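Local coordinates for Myo-inositol-1-phosphate synthase-related protein (Thermotoga maritima MSB8, PDB 3CIN) that binds nicotinamide-adenine-dinucleotide through a Rossmann-type domain and belongs to the myo-inositol-1-phosphate synthase-related proteins, at residues 19-23 with 24-28; 78-81 with 82-86; 153-156 with 157-161. All coordinates share one frame; numbering follows the deposited sequence.

Interaction 1. Residues 19-23 with 24-28; sequences LGQGY and VASTF. With NAD (nicotinamide-adenine-dinucleotide), chain F.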
# COMPACT_ATOMS: atom_id res chain seq x y z
N LEU A 19 -3.36 7.26 36.49
CA LEU A 19 -3.69 8.68 36.29
C LEU A 19 -4.22 8.81 34.87
O LEU A 19 -3.47 8.60 33.92
CB LEU A 19 -2.47 9.55 36.51
CG LEU A 19 -1.73 9.36 37.83
CD1 LEU A 19 -0.43 10.19 37.75
CD2 LEU A 19 -2.60 9.69 39.02
N GLY A 20 -5.51 9.08 34.76
CA GLY A 20 -6.20 9.38 33.49
C GLY A 20 -6.92 8.15 33.01
O GLY A 20 -6.31 7.29 32.33
N GLN A 21 -8.20 8.04 33.34
CA GLN A 21 -8.99 6.81 33.06
C GLN A 21 -9.72 6.87 31.71
O GLN A 21 -10.94 7.00 31.65
CB GLN A 21 -9.97 6.48 34.20
CG GLN A 21 -10.53 5.05 34.09
CD GLN A 21 -9.46 4.00 34.20
OE1 GLN A 21 -8.62 4.05 35.08
NE2 GLN A 21 -9.47 3.04 33.26
N GLY A 22 -8.93 6.84 30.63
CA GLY A 22 -9.48 6.89 29.28
C GLY A 22 -9.29 5.56 28.53
O GLY A 22 -9.37 4.47 29.11
N TYR A 23 -9.05 5.65 27.24
CA TYR A 23 -8.99 4.46 26.40
C TYR A 23 -7.84 3.56 26.75
O TYR A 23 -8.06 2.35 26.96
CB TYR A 23 -8.89 4.84 24.93
CG TYR A 23 -9.85 4.09 24.06
CD1 TYR A 23 -9.91 2.71 24.09
CD2 TYR A 23 -10.68 4.77 23.17
CE1 TYR A 23 -10.80 2.00 23.25
CE2 TYR A 23 -11.57 4.10 22.38
CZ TYR A 23 -11.62 2.71 22.39
OH TYR A 23 -12.51 2.03 21.56
N VAL A 24 -6.63 4.10 26.83
CA VAL A 24 -5.46 3.25 27.19
C VAL A 24 -5.64 2.60 28.53
O VAL A 24 -5.50 1.36 28.70
CB VAL A 24 -4.13 4.01 27.14
CG1 VAL A 24 -2.98 3.21 27.68
CG2 VAL A 24 -3.82 4.42 25.66
N ALA A 25 -5.95 3.43 29.52
CA ALA A 25 -6.15 2.94 30.85
C ALA A 25 -7.22 1.87 30.96
O ALA A 25 -7.09 0.88 31.73
CB ALA A 25 -6.46 4.10 31.80
N SER A 26 -8.34 2.09 30.29
CA SER A 26 -9.44 1.20 30.37
C SER A 26 -9.14 -0.12 29.61
O SER A 26 -9.60 -1.16 30.01
CB SER A 26 -10.69 1.88 29.85
OG SER A 26 -11.05 2.97 30.68
N THR A 27 -8.35 -0.06 28.55
CA THR A 27 -7.97 -1.28 27.83
C THR A 27 -6.99 -2.09 28.70
O THR A 27 -7.11 -3.32 28.76
CB THR A 27 -7.34 -0.92 26.53
OG1 THR A 27 -8.30 -0.19 25.76
CG2 THR A 27 -6.93 -2.18 25.76
N PHE A 28 -6.07 -1.41 29.36
CA PHE A 28 -5.15 -2.04 30.35
C PHE A 28 -5.93 -2.77 31.39
O PHE A 28 -5.67 -3.94 31.68
CB PHE A 28 -4.28 -0.94 30.99
CG PHE A 28 -3.43 -1.39 32.13
CD1 PHE A 28 -2.42 -2.34 31.97
CD2 PHE A 28 -3.59 -0.81 33.38
CE1 PHE A 28 -1.59 -2.69 33.01
CE2 PHE A 28 -2.78 -1.18 34.46
CZ PHE A 28 -1.81 -2.17 34.30
PA NAD F . -7.97 9.41 26.28
O1A NAD F . -8.94 8.33 25.87
O2A NAD F . -8.50 10.77 25.96
O5B NAD F . -7.84 9.29 27.84
C5B NAD F . -7.21 10.32 28.59
C4B NAD F . -7.87 10.36 29.96
O4B NAD F . -7.12 11.20 30.81
C3B NAD F . -9.31 10.88 29.96
O3B NAD F . -10.14 10.07 30.78
C2B NAD F . -9.17 12.27 30.55
O2B NAD F . -10.38 12.75 31.08
C1B NAD F . -8.05 12.05 31.54
N9A NAD F . -7.32 13.25 31.96
C8A NAD F . -6.98 14.30 31.11
N7A NAD F . -6.19 15.15 31.85
C5A NAD F . -6.08 14.64 33.12
C6A NAD F . -5.49 15.12 34.29
N6A NAD F . -4.77 16.29 34.32
N1A NAD F . -5.53 14.31 35.40
C2A NAD F . -6.21 13.10 35.37
N3A NAD F . -6.87 12.65 34.25
C4A NAD F . -6.79 13.43 33.15
O3 NAD F . -6.56 9.16 25.63
PN NAD F . -5.86 7.76 25.43
O1N NAD F . -6.04 7.36 24.00
O2N NAD F . -6.17 6.84 26.57
O5D NAD F . -4.33 8.17 25.53
C5D NAD F . -3.76 8.48 26.78
C4D NAD F . -2.37 9.09 26.62
O4D NAD F . -1.51 8.10 26.12
C3D NAD F . -2.27 10.29 25.70
O3D NAD F . -1.31 11.24 26.23
C2D NAD F . -1.67 9.67 24.45
O2D NAD F . -0.91 10.62 23.69
C1D NAD F . -0.75 8.65 25.07
N1N NAD F . -0.36 7.59 24.15
C2N NAD F . -1.29 6.81 23.60
C3N NAD F . -0.80 5.79 22.74
C7N NAD F . -1.75 4.76 22.32
O7N NAD F . -3.05 4.95 22.71
N7N NAD F . -1.33 3.71 21.61
C4N NAD F . 0.54 5.62 22.47
C5N NAD F . 1.47 6.45 23.03
C6N NAD F . 0.98 7.44 23.91
O HOH W 1 -6.18 6.52 29.33
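Gly-22 and Ser-26 meet at the strand-turn-helix of a Rossmann-type dinucleotide site, where a glycine-rich loop after strand 14-19 runs into helix 23-36. The backbone carbonyl of Gly-22, the N-cap residue, takes two bonds from Ser-26: N reaches Gly-22 O at 2.8 Å, and OG reaches the same oxygen at 2.7 Å from the opposite face of the carbonyl plane. Because Ser-26 OG, placed beside its own backbone N (chi1 -65°), gives its proton to Gly-22 O, it must accept from Gln-21 NE2, 3.0 Å away and nearly within the amide plane, which fixes the rotation of that amide. OE1 is then held by Ser-63 OG, and farther out Asp-65 receives Gln-21 N.

At the first turn of the helix, backbone amides grip the pyrophosphate of NAD: Tyr-23 N points at NAD O1A (3.0 Å) and Val-24 N at NAD O2N (2.8 Å), both bonds close to straight. A water that accepts from Ala-25 N sits beside Gly-20 O and NAD O2N. The helix start probably adds a favourable dipole to the negative phosphates. Gly-20 and Gly-22 bring their bare CA atoms against NAD, Gly-22 CA lying 3.2 Å from NAD O5B. Ala-25 CB faces back to the loop and touches Gly-20 O. Thr-27 OG1 lies in the plane of the Tyr-23 ring, at its edge, and donates to Tyr-23 O at 2.8 Å.

Interaction 2. Residues 78-81 with 82-86; sequences VVKQ and YWNDV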
# COMPACT_ATOMS: atom_id res chain seq x y z
N VAL A 78 -16.77 2.97 34.10
CA VAL A 78 -16.01 3.71 33.10
C VAL A 78 -15.39 2.75 32.10
O VAL A 78 -15.49 2.95 30.88
CB VAL A 78 -14.96 4.62 33.75
CG1 VAL A 78 -14.05 5.27 32.69
CG2 VAL A 78 -15.74 5.69 34.59
N VAL A 79 -14.75 1.69 32.60
CA VAL A 79 -14.16 0.66 31.69
C VAL A 79 -15.21 0.10 30.70
O VAL A 79 -14.91 -0.01 29.48
CB VAL A 79 -13.39 -0.45 32.50
CG1 VAL A 79 -12.92 -1.56 31.58
CG2 VAL A 79 -12.18 0.18 33.22
N LYS A 80 -16.44 -0.19 31.15
CA LYS A 80 -17.49 -0.71 30.27
C LYS A 80 -17.87 0.26 29.16
O LYS A 80 -18.33 -0.17 28.11
CB LYS A 80 -18.73 -1.06 31.05
CG LYS A 80 -19.81 -1.81 30.30
CD LYS A 80 -21.09 -1.85 31.13
CE LYS A 80 -21.93 -3.12 30.92
NZ LYS A 80 -21.62 -3.94 29.73
N GLN A 81 -17.66 1.55 29.35
CA GLN A 81 -17.90 2.49 28.28
C GLN A 81 -16.96 2.24 27.14
O GLN A 81 -17.30 2.54 26.02
CB GLN A 81 -17.75 3.94 28.75
CG GLN A 81 -18.80 4.38 29.77
CD GLN A 81 -18.42 5.67 30.51
OE1 GLN A 81 -17.67 6.50 30.00
NE2 GLN A 81 -18.95 5.82 31.74
N TYR A 82 -15.75 1.73 27.41
CA TYR A 82 -14.78 1.45 26.34
C TYR A 82 -14.84 0.00 25.83
O TYR A 82 -14.68 -0.26 24.62
CB TYR A 82 -13.34 1.76 26.82
CG TYR A 82 -13.15 3.22 27.11
CD1 TYR A 82 -12.76 4.10 26.13
CD2 TYR A 82 -13.34 3.73 28.39
CE1 TYR A 82 -12.62 5.45 26.38
CE2 TYR A 82 -13.17 5.09 28.66
CZ TYR A 82 -12.80 5.94 27.63
OH TYR A 82 -12.61 7.31 27.83
N TRP A 83 -15.12 -0.93 26.76
CA TRP A 83 -15.19 -2.37 26.48
C TRP A 83 -16.43 -2.94 27.09
O TRP A 83 -16.48 -3.25 28.29
CB TRP A 83 -13.95 -3.05 27.05
CG TRP A 83 -12.74 -2.57 26.41
CD1 TRP A 83 -11.87 -1.66 26.90
CD2 TRP A 83 -12.27 -2.94 25.12
NE1 TRP A 83 -10.86 -1.45 26.01
CE2 TRP A 83 -11.08 -2.21 24.90
CE3 TRP A 83 -12.71 -3.83 24.13
CZ2 TRP A 83 -10.33 -2.34 23.75
CZ3 TRP A 83 -11.95 -3.95 22.97
CH2 TRP A 83 -10.77 -3.20 22.80
N ASN A 84 -17.46 -3.05 26.26
CA ASN A 84 -18.81 -3.36 26.71
C ASN A 84 -18.93 -4.75 27.34
O ASN A 84 -19.90 -5.04 28.03
CB ASN A 84 -19.75 -3.25 25.52
CG ASN A 84 -21.19 -3.42 25.91
OD1 ASN A 84 -21.81 -4.41 25.57
ND2 ASN A 84 -21.71 -2.45 26.63
N ASP A 85 -17.94 -5.61 27.06
CA ASP A 85 -17.94 -6.99 27.58
C ASP A 85 -17.55 -7.08 29.08
O ASP A 85 -17.82 -8.08 29.76
CB ASP A 85 -17.12 -7.94 26.67
CG ASP A 85 -15.68 -7.44 26.38
OD1 ASP A 85 -15.43 -6.22 26.30
OD2 ASP A 85 -14.80 -8.31 26.18
N VAL A 86 -17.00 -6.00 29.61
CA VAL A 86 -16.61 -5.97 31.01
C VAL A 86 -17.79 -5.60 31.89
O VAL A 86 -18.24 -4.46 31.87
CB VAL A 86 -15.50 -4.93 31.20
CG1 VAL A 86 -15.12 -4.87 32.68
CG2 VAL A 86 -14.33 -5.29 30.34
O HOH W 2 -20.51 -0.22 27.03
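Lys-80, on helix 75-82, reaches over the chain that follows, whose type I turn from Trp-83 to Val-86 brings the backbone back beside it. Lys-80 CB and CG each lie 3.5 Å from Val-86 O; CG is directed there by a first torsion that sets it opposite the backbone N (chi1 -171°). Lys-80 CD stays near Val-86 O at 3.9 Å, and CE sits about equally far from Val-86 O and Asn-84 O. Bends at the third and fourth torsions then carry Lys-80 NZ to 2.7 Å from Asn-84 O, and its salt-bridge partner is Asp-87, just past the turn. On the backbone below, Lys-80 CA makes a CH...O contact with Trp-83 O.

Val-79 O is a shared acceptor: it receives Trp-83 N in its carbonyl plane and Tyr-82 N from well above that plane. Apolar contacts line the inner side. The Val-79 and Val-86 side chains cross, CG1 to CG1 at 4.1 Å, both valines resting on Ala-30 of helix 23-36, while Val-78 runs alongside the Tyr-82 ring, whose OH is bonded to Lys-70 NZ. The chemistry is thus divided: methyl groups tie the turn to the neighbouring helix, whereas the Lys-80 ammonium has the Asp-87 carboxylate as its ionic partner and lies near the Asn-84 carbonyl, so its charge is met by oxygens of the chain just after the helix.

Interaction 3. Residues 153-156 with 157-161; sequences NKED and LLKAI
Glu-155 and Lys-159, four residues apart on helix 154-162, form an i to i+4 pair on its exposed side. The ionic part is a salt bridge from Glu-155 OE2 to Lys-159 NZ at 3.3 Å, weak as a hydrogen bond. Both chains are extended beyond CG and run side by side, pointing the same way. Glu-155 has CG opposite its backbone N (chi1 178°), whereas Lys-159 has CG beside its own (chi1 -80°), and these two choices set the chains alongside each other, with OE2 beside NZ. The approach involves more than charge: Lys-159 CE lies 3.4 Å from Glu-155 OE2 and 4.0 Å from Glu-155 CG.

The backbone supplies the regular alpha-helical bonds. Leu-158 N meets Lys-154 O at 2.9 Å, followed by Lys-159 N to Glu-155 O and Ala-160 N to Asp-156 O. Asn-153 takes the N-cap position, although its side chain makes no capping bond.

Apolar contact is carried by Lys-154 CG, 4.1 Å from Leu-158 CG across one turn. The lysine shaft also packs on Glu-207 and Leu-208 of helix 203-211; Leu-157 meets Phe-205 and Leu-208 there, and Leu-158 rests on Tyr-177 of helix 171-186. The helix is therefore amphipathic, with leucines turned to neighbouring helices and a loose ion pair outside, whose contribution to stability is probably modest because both groups are exposed.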
# COMPACT_ATOMS: atom_id res chain seq x y z
N ASN A 153 16.51 22.19 34.92
CA ASN A 153 17.06 22.40 36.24
C ASN A 153 15.96 22.17 37.25
O ASN A 153 14.91 22.77 37.16
CB ASN A 153 17.55 23.84 36.41
CG ASN A 153 18.82 24.08 35.65
OD1 ASN A 153 19.69 23.21 35.64
ND2 ASN A 153 18.89 25.20 34.91
N LYS A 154 16.24 21.30 38.22
CA LYS A 154 15.31 21.02 39.29
C LYS A 154 14.82 22.29 40.02
O LYS A 154 13.64 22.38 40.37
CB LYS A 154 16.00 20.12 40.32
CG LYS A 154 15.06 19.67 41.39
CD LYS A 154 15.57 18.45 42.08
CE LYS A 154 16.92 18.62 42.67
NZ LYS A 154 16.82 19.32 43.96
N GLU A 155 15.71 23.26 40.22
CA GLU A 155 15.36 24.48 40.96
C GLU A 155 14.16 25.18 40.33
O GLU A 155 13.27 25.69 41.02
CB GLU A 155 16.58 25.43 41.04
CG GLU A 155 16.28 26.73 41.74
CD GLU A 155 17.48 27.63 41.92
OE1 GLU A 155 18.57 27.34 41.37
OE2 GLU A 155 17.31 28.64 42.64
N ASP A 156 14.10 25.18 39.00
CA ASP A 156 12.97 25.81 38.31
C ASP A 156 11.64 25.04 38.49
O ASP A 156 10.57 25.65 38.62
CB ASP A 156 13.30 25.93 36.82
CG ASP A 156 14.36 26.98 36.52
OD1 ASP A 156 14.54 27.95 37.31
OD2 ASP A 156 15.00 26.84 35.45
N LEU A 157 11.71 23.71 38.55
CA LEU A 157 10.54 22.89 38.86
C LEU A 157 10.08 23.21 40.28
O LEU A 157 8.91 23.44 40.51
CB LEU A 157 10.91 21.43 38.75
CG LEU A 157 9.90 20.42 39.22
CD1 LEU A 157 8.53 20.54 38.49
CD2 LEU A 157 10.54 19.02 39.11
N LEU A 158 11.01 23.27 41.21
CA LEU A 158 10.63 23.52 42.61
C LEU A 158 9.99 24.88 42.77
O LEU A 158 8.99 25.03 43.46
CB LEU A 158 11.82 23.44 43.55
CG LEU A 158 12.60 22.12 43.65
CD1 LEU A 158 13.66 22.14 44.76
CD2 LEU A 158 11.69 20.97 43.79
N LYS A 159 10.56 25.88 42.10
CA LYS A 159 10.01 27.22 42.17
C LYS A 159 8.61 27.32 41.55
O LYS A 159 7.72 28.01 42.09
CB LYS A 159 10.96 28.21 41.51
CG LYS A 159 12.11 28.58 42.45
CD LYS A 159 13.06 29.55 41.86
CE LYS A 159 14.17 29.87 42.88
NZ LYS A 159 15.04 31.01 42.46
N ALA A 160 8.41 26.60 40.45
CA ALA A 160 7.08 26.53 39.79
C ALA A 160 6.01 26.00 40.71
O ALA A 160 4.91 26.61 40.85
CB ALA A 160 7.16 25.71 38.48
N ILE A 161 6.34 24.95 41.46
CA ILE A 161 5.37 24.44 42.43
C ILE A 161 5.14 25.42 43.58
O ILE A 161 3.96 25.75 43.98
CB ILE A 161 5.83 23.08 42.99
CG1 ILE A 161 5.87 22.03 41.85
CG2 ILE A 161 4.92 22.68 44.16
CD1 ILE A 161 4.50 21.62 41.28

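How the interactions relate
All three contacts are local, yet place in the fold sets their chemistry. Interaction 1 is buried and lines the NAD pocket at the start of a helix; interaction 2 is partly buried, where helix 75-82 gives way to a turn; interaction 3 spans the start and first turns of helix 154-162, partly buried. The first two touch, their centres 11 Å apart: Thr-27 OG1 and Trp-83 NE1 are probably hydrogen-bonded, and the rings of Tyr-23 and Tyr-82 meet at about 60°, so the two contacts join helix 23-36 to helix 75-82 and the chain after it. Interaction 3, about 40 Å from interaction 2 between centres, combines routine helix bonds, a weak ion pair and leucine packing.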